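Local coordinates for cerato-platanin-like protein (Moniliophthora perniciosa, PDB 3SUM) that is of unknown function but belongs to the cerato-platanins, small fungal proteins with a double-psi beta-barrel fold, at residues Trp3-Asp9 against Asn85-Thr91. Numbering follows the deposited sequence.
Sequences WLIKWDD and NLFVGGT
The carbonyl oxygen of K6 takes the N-H of G89, with N and O 2.7 Å apart and the donor in the carbonyl plane. V88 CA makes a CA-H...O contact to the same oxygen (3.2 Å). F87 O also has two partners: the N-H of K6, tilted from the carbonyl plane, and the CA-H of I5. Further hydrogen bonds run from L4 N to N85 O, F87 N to L4 O and D8 N to G89 O. This is the ladder of two parallel strands, 4-7 and 86-89, crossing at -26° within the double-psi beta barrel. Strand 111-113 runs antiparallel beside 4-7, and strand 50-52 antiparallel beside 86-89. The six-membered ring of W3 forms an offset stack with the F87 ring, centroids 4.2 Å apart and planes at 24°. N85 CA packs over the opposite face of the W3 ring as a CH-pi contact. W7, on the same sheet face as I5 and F87, has CG between its backbone N and carbonyl carbon (chi1 61°). This places its six-membered ring under T91 CG2, an off-centre CH-pi contact. W7 NE1 hydrogen-bonds Y107 O. On the other face, L86 CD1 touches K6 CD (3.7 Å). K6 NZ hydrogen-bonds T111 OG1. One water joins T91 OG1 to D9 OD1.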
ATOM      1  N   TRP A   3      -7.541  -6.437  10.744  1.00 20.30           N
ATOM      2  CA  TRP A   3      -6.663  -5.393  10.218  1.00 17.82           C
ATOM      3  C   TRP A   3      -7.367  -4.074  10.286  1.00 16.72           C
ATOM      4  O   TRP A   3      -8.578  -4.012  10.050  1.00 17.05           O
ATOM      5  CB  TRP A   3      -6.192  -5.701   8.758  1.00 19.69           C
ATOM      6  CG  TRP A   3      -5.032  -6.769   8.602  1.00 19.63           C
ATOM      7  CD1 TRP A   3      -5.160  -8.102   8.336  1.00 19.03           C
ATOM      8  CD2 TRP A   3      -3.635  -6.508   8.674  1.00 21.35           C
ATOM      9  NE1 TRP A   3      -3.938  -8.681   8.212  1.00 20.46           N
ATOM     10  CE2 TRP A   3      -2.975  -7.716   8.408  1.00 22.85           C
ATOM     11  CE3 TRP A   3      -2.870  -5.333   8.828  1.00 23.38           C
ATOM     12  CZ2 TRP A   3      -1.614  -7.804   8.344  1.00 20.60           C
ATOM     13  CZ3 TRP A   3      -1.483  -5.443   8.824  1.00 26.72           C
ATOM     14  CH2 TRP A   3      -0.878  -6.673   8.588  1.00 22.56           C
ATOM     15  N   LEU A   4      -6.617  -3.033  10.652  1.00 15.01           N
ATOM     16  CA  LEU A   4      -7.074  -1.619  10.665  1.00 15.65           C
ATOM     17  C   LEU A   4      -6.358  -0.907   9.526  1.00 13.27           C
ATOM     18  O   LEU A   4      -5.233  -1.267   9.147  1.00 15.05           O
ATOM     19  CB  LEU A   4      -6.647  -0.883  11.973  1.00 15.46           C
ATOM     20  CG  LEU A   4      -7.200  -1.415  13.294  1.00 21.12           C
ATOM     21  CD1 LEU A   4      -6.786  -0.428  14.405  1.00 20.71           C
ATOM     22  CD2 LEU A   4      -8.714  -1.447  13.220  1.00 23.29           C
ATOM     23  N   ILE A   5      -6.983   0.148   8.992  1.00 14.53           N
ATOM     24  CA  ILE A   5      -6.217   0.991   8.107  1.00 12.46           C
ATOM     25  C   ILE A   5      -6.447   2.454   8.568  1.00 12.20           C
ATOM     26  O   ILE A   5      -7.558   2.824   8.996  1.00 14.03           O
ATOM     27  CB  ILE A   5      -6.631   0.810   6.660  1.00 13.88           C
ATOM     28  CG1 ILE A   5      -5.661   1.619   5.743  1.00 13.40           C
ATOM     29  CG2 ILE A   5      -8.187   1.090   6.461  1.00 11.43           C
ATOM     30  CD1 ILE A   5      -5.460   1.033   4.424  1.00 16.28           C
ATOM     31  N   LYS A   6      -5.418   3.250   8.488  1.00 11.90           N
ATOM     32  CA  LYS A   6      -5.482   4.667   8.798  1.00 12.66           C
ATOM     33  C   LYS A   6      -4.831   5.299   7.582  1.00 13.98           C
ATOM     34  O   LYS A   6      -4.234   4.623   6.763  1.00 15.62           O
ATOM     35  CB  LYS A   6      -4.583   4.969  10.017  1.00 12.61           C
ATOM     36  CG  LYS A   6      -5.255   4.415  11.322  1.00 11.86           C
ATOM     37  CD  LYS A   6      -4.180   4.480  12.477  1.00 13.06           C
ATOM     38  CE  LYS A   6      -4.626   3.791  13.781  1.00 15.53           C
ATOM     39  NZ  LYS A   6      -5.810   4.578  14.347  1.00 17.58           N
ATOM     40  N   TRP A   7      -5.018   6.595   7.441  1.00 15.87           N
ATOM     41  CA  TRP A   7      -4.460   7.252   6.316  1.00 15.82           C
ATOM     42  C   TRP A   7      -3.442   8.291   6.758  1.00 16.25           C
ATOM     43  O   TRP A   7      -3.492   8.836   7.863  1.00 17.30           O
ATOM     44  CB  TRP A   7      -5.563   7.831   5.403  1.00 15.42           C
ATOM     45  CG  TRP A   7      -6.481   8.866   6.034  1.00 14.96           C
ATOM     46  CD1 TRP A   7      -7.701   8.642   6.567  1.00 13.33           C
ATOM     47  CD2 TRP A   7      -6.234  10.258   6.147  1.00 14.90           C
ATOM     48  NE1 TRP A   7      -8.233   9.821   6.997  1.00 15.69           N
ATOM     49  CE2 TRP A   7      -7.328  10.824   6.788  1.00 16.01           C
ATOM     50  CE3 TRP A   7      -5.145  11.082   5.798  1.00 18.02           C
ATOM     51  CZ2 TRP A   7      -7.426  12.219   7.065  1.00 15.48           C
ATOM     52  CZ3 TRP A   7      -5.240  12.455   6.049  1.00 18.23           C
ATOM     53  CH2 TRP A   7      -6.361  13.013   6.693  1.00 16.15           C
ATOM     54  N   ASP A   8      -2.571   8.600   5.820  1.00 16.64           N
ATOM     55  CA  ASP A   8      -1.445   9.511   6.038  1.00 17.37           C
ATOM     56  C   ASP A   8      -1.004   9.936   4.654  1.00 17.26           C
ATOM     57  O   ASP A   8      -0.662   9.119   3.799  1.00 16.23           O
ATOM     58  CB  ASP A   8      -0.276   8.766   6.744  1.00 16.22           C
ATOM     59  CG  ASP A   8       0.913   9.660   7.141  1.00 20.08           C
ATOM     60  OD1 ASP A   8       1.150  10.709   6.583  1.00 19.15           O
ATOM     61  OD2 ASP A   8       1.733   9.189   7.965  1.00 26.36           O
ATOM     62  N   ASP A   9      -0.893  11.248   4.511  1.00 15.67           N
ATOM     63  CA  ASP A   9      -0.459  11.905   3.312  1.00 15.04           C
ATOM     64  C   ASP A   9       0.919  11.480   2.879  1.00 15.07           C
ATOM     65  O   ASP A   9       1.215  11.479   1.680  1.00 15.14           O
ATOM     66  CB  ASP A   9      -0.440  13.417   3.616  1.00 17.96           C
ATOM     67  CG  ASP A   9      -0.081  14.259   2.391  1.00 19.89           C
ATOM     68  OD1 ASP A   9      -1.008  14.456   1.566  1.00 25.32           O
ATOM     69  OD2 ASP A   9       1.089  14.722   2.298  1.00 21.25           O
ATOM     70  N   ASN A  85      -1.178  -5.632  12.864  1.00 15.53           N
ATOM     71  CA  ASN A  85      -2.442  -5.578  12.171  1.00 16.58           C
ATOM     72  C   ASN A  85      -2.845  -4.184  11.744  1.00 14.17           C
ATOM     73  O   ASN A  85      -4.033  -3.933  11.525  1.00 17.32           O
ATOM     74  CB  ASN A  85      -3.531  -6.182  13.058  1.00 16.12           C
ATOM     75  CG  ASN A  85      -3.215  -7.638  13.427  1.00 19.19           C
ATOM     76  OD1 ASN A  85      -2.770  -8.409  12.588  1.00 22.05           O
ATOM     77  ND2 ASN A  85      -3.485  -8.000  14.648  1.00 21.61           N
ATOM     78  N   LEU A  86      -1.875  -3.317  11.543  1.00 11.70           N
ATOM     79  CA  LEU A  86      -2.196  -1.963  11.140  1.00 12.73           C
ATOM     80  C   LEU A  86      -1.588  -1.657   9.746  1.00 12.11           C
ATOM     81  O   LEU A  86      -0.407  -1.857   9.530  1.00 12.75           O
ATOM     82  CB  LEU A  86      -1.637  -0.947  12.140  1.00 12.65           C
ATOM     83  CG  LEU A  86      -1.810   0.532  11.700  1.00 13.38           C
ATOM     84  CD1 LEU A  86      -3.296   1.002  11.500  1.00 14.03           C
ATOM     85  CD2 LEU A  86      -1.139   1.516  12.724  1.00 17.16           C
ATOM     86  N   PHE A  87      -2.416  -1.194   8.800  1.00 11.94           N
ATOM     87  CA  PHE A  87      -1.903  -0.552   7.613  1.00 12.14           C
ATOM     88  C   PHE A  87      -2.096   0.951   7.745  1.00 11.95           C
ATOM     89  O   PHE A  87      -3.124   1.414   8.288  1.00 13.97           O
ATOM     90  CB  PHE A  87      -2.729  -0.985   6.404  1.00 10.41           C
ATOM     91  CG  PHE A  87      -2.496  -2.379   5.994  1.00 14.83           C
ATOM     92  CD1 PHE A  87      -1.313  -2.741   5.352  1.00 13.02           C
ATOM     93  CD2 PHE A  87      -3.459  -3.339   6.243  1.00 14.66           C
ATOM     94  CE1 PHE A  87      -1.097  -4.045   4.967  1.00 13.72           C
ATOM     95  CE2 PHE A  87      -3.266  -4.643   5.856  1.00 15.41           C
ATOM     96  CZ  PHE A  87      -2.101  -5.011   5.242  1.00 12.08           C
ATOM     97  N   VAL A  88      -1.143   1.717   7.217  1.00 12.37           N
ATOM     98  CA  VAL A  88      -1.363   3.138   7.100  1.00 12.66           C
ATOM     99  C   VAL A  88      -1.234   3.435   5.629  1.00 11.13           C
ATOM    100  O   VAL A  88      -0.164   3.277   5.068  1.00 12.29           O
ATOM    101  CB  VAL A  88      -0.393   3.989   7.904  1.00 11.37           C
ATOM    102  CG1 VAL A  88      -0.766   5.526   7.663  1.00 10.83           C
ATOM    103  CG2 VAL A  88      -0.559   3.639   9.419  1.00 13.89           C
ATOM    104  N   GLY A  89      -2.285   3.946   5.002  1.00 13.95           N
ATOM    105  CA  GLY A  89      -2.180   4.062   3.566  1.00 10.46           C
ATOM    106  C   GLY A  89      -2.298   5.520   3.129  1.00 13.26           C
ATOM    107  O   GLY A  89      -2.661   6.417   3.885  1.00 13.69           O
ATOM    108  N   GLY A  90      -1.987   5.748   1.880  1.00 13.09           N
ATOM    109  CA  GLY A  90      -2.126   7.060   1.289  1.00 13.24           C
ATOM    110  C   GLY A  90      -3.543   7.494   1.403  1.00 13.58           C
ATOM    111  O   GLY A  90      -4.449   6.695   1.357  1.00 12.45           O
ATOM    112  N   THR A  91      -3.733   8.790   1.488  1.00 14.40           N
ATOM    113  CA  THR A  91      -5.050   9.363   1.668  1.00 15.79           C
ATOM    114  C   THR A  91      -6.109   8.927   0.619  1.00 16.35           C
ATOM    115  O   THR A  91      -7.224   8.496   0.973  1.00 15.95           O
ATOM    116  CB  THR A  91      -4.879  10.877   1.694  1.00 17.68           C
ATOM    117  OG1 THR A  91      -3.728  11.178   2.520  1.00 16.28           O
ATOM    118  CG2 THR A  91      -6.110  11.553   2.186  1.00 16.02           C
TER
HETATM  119  O   HOH W   1      -3.296  13.697   2.114  1.00 19.32           O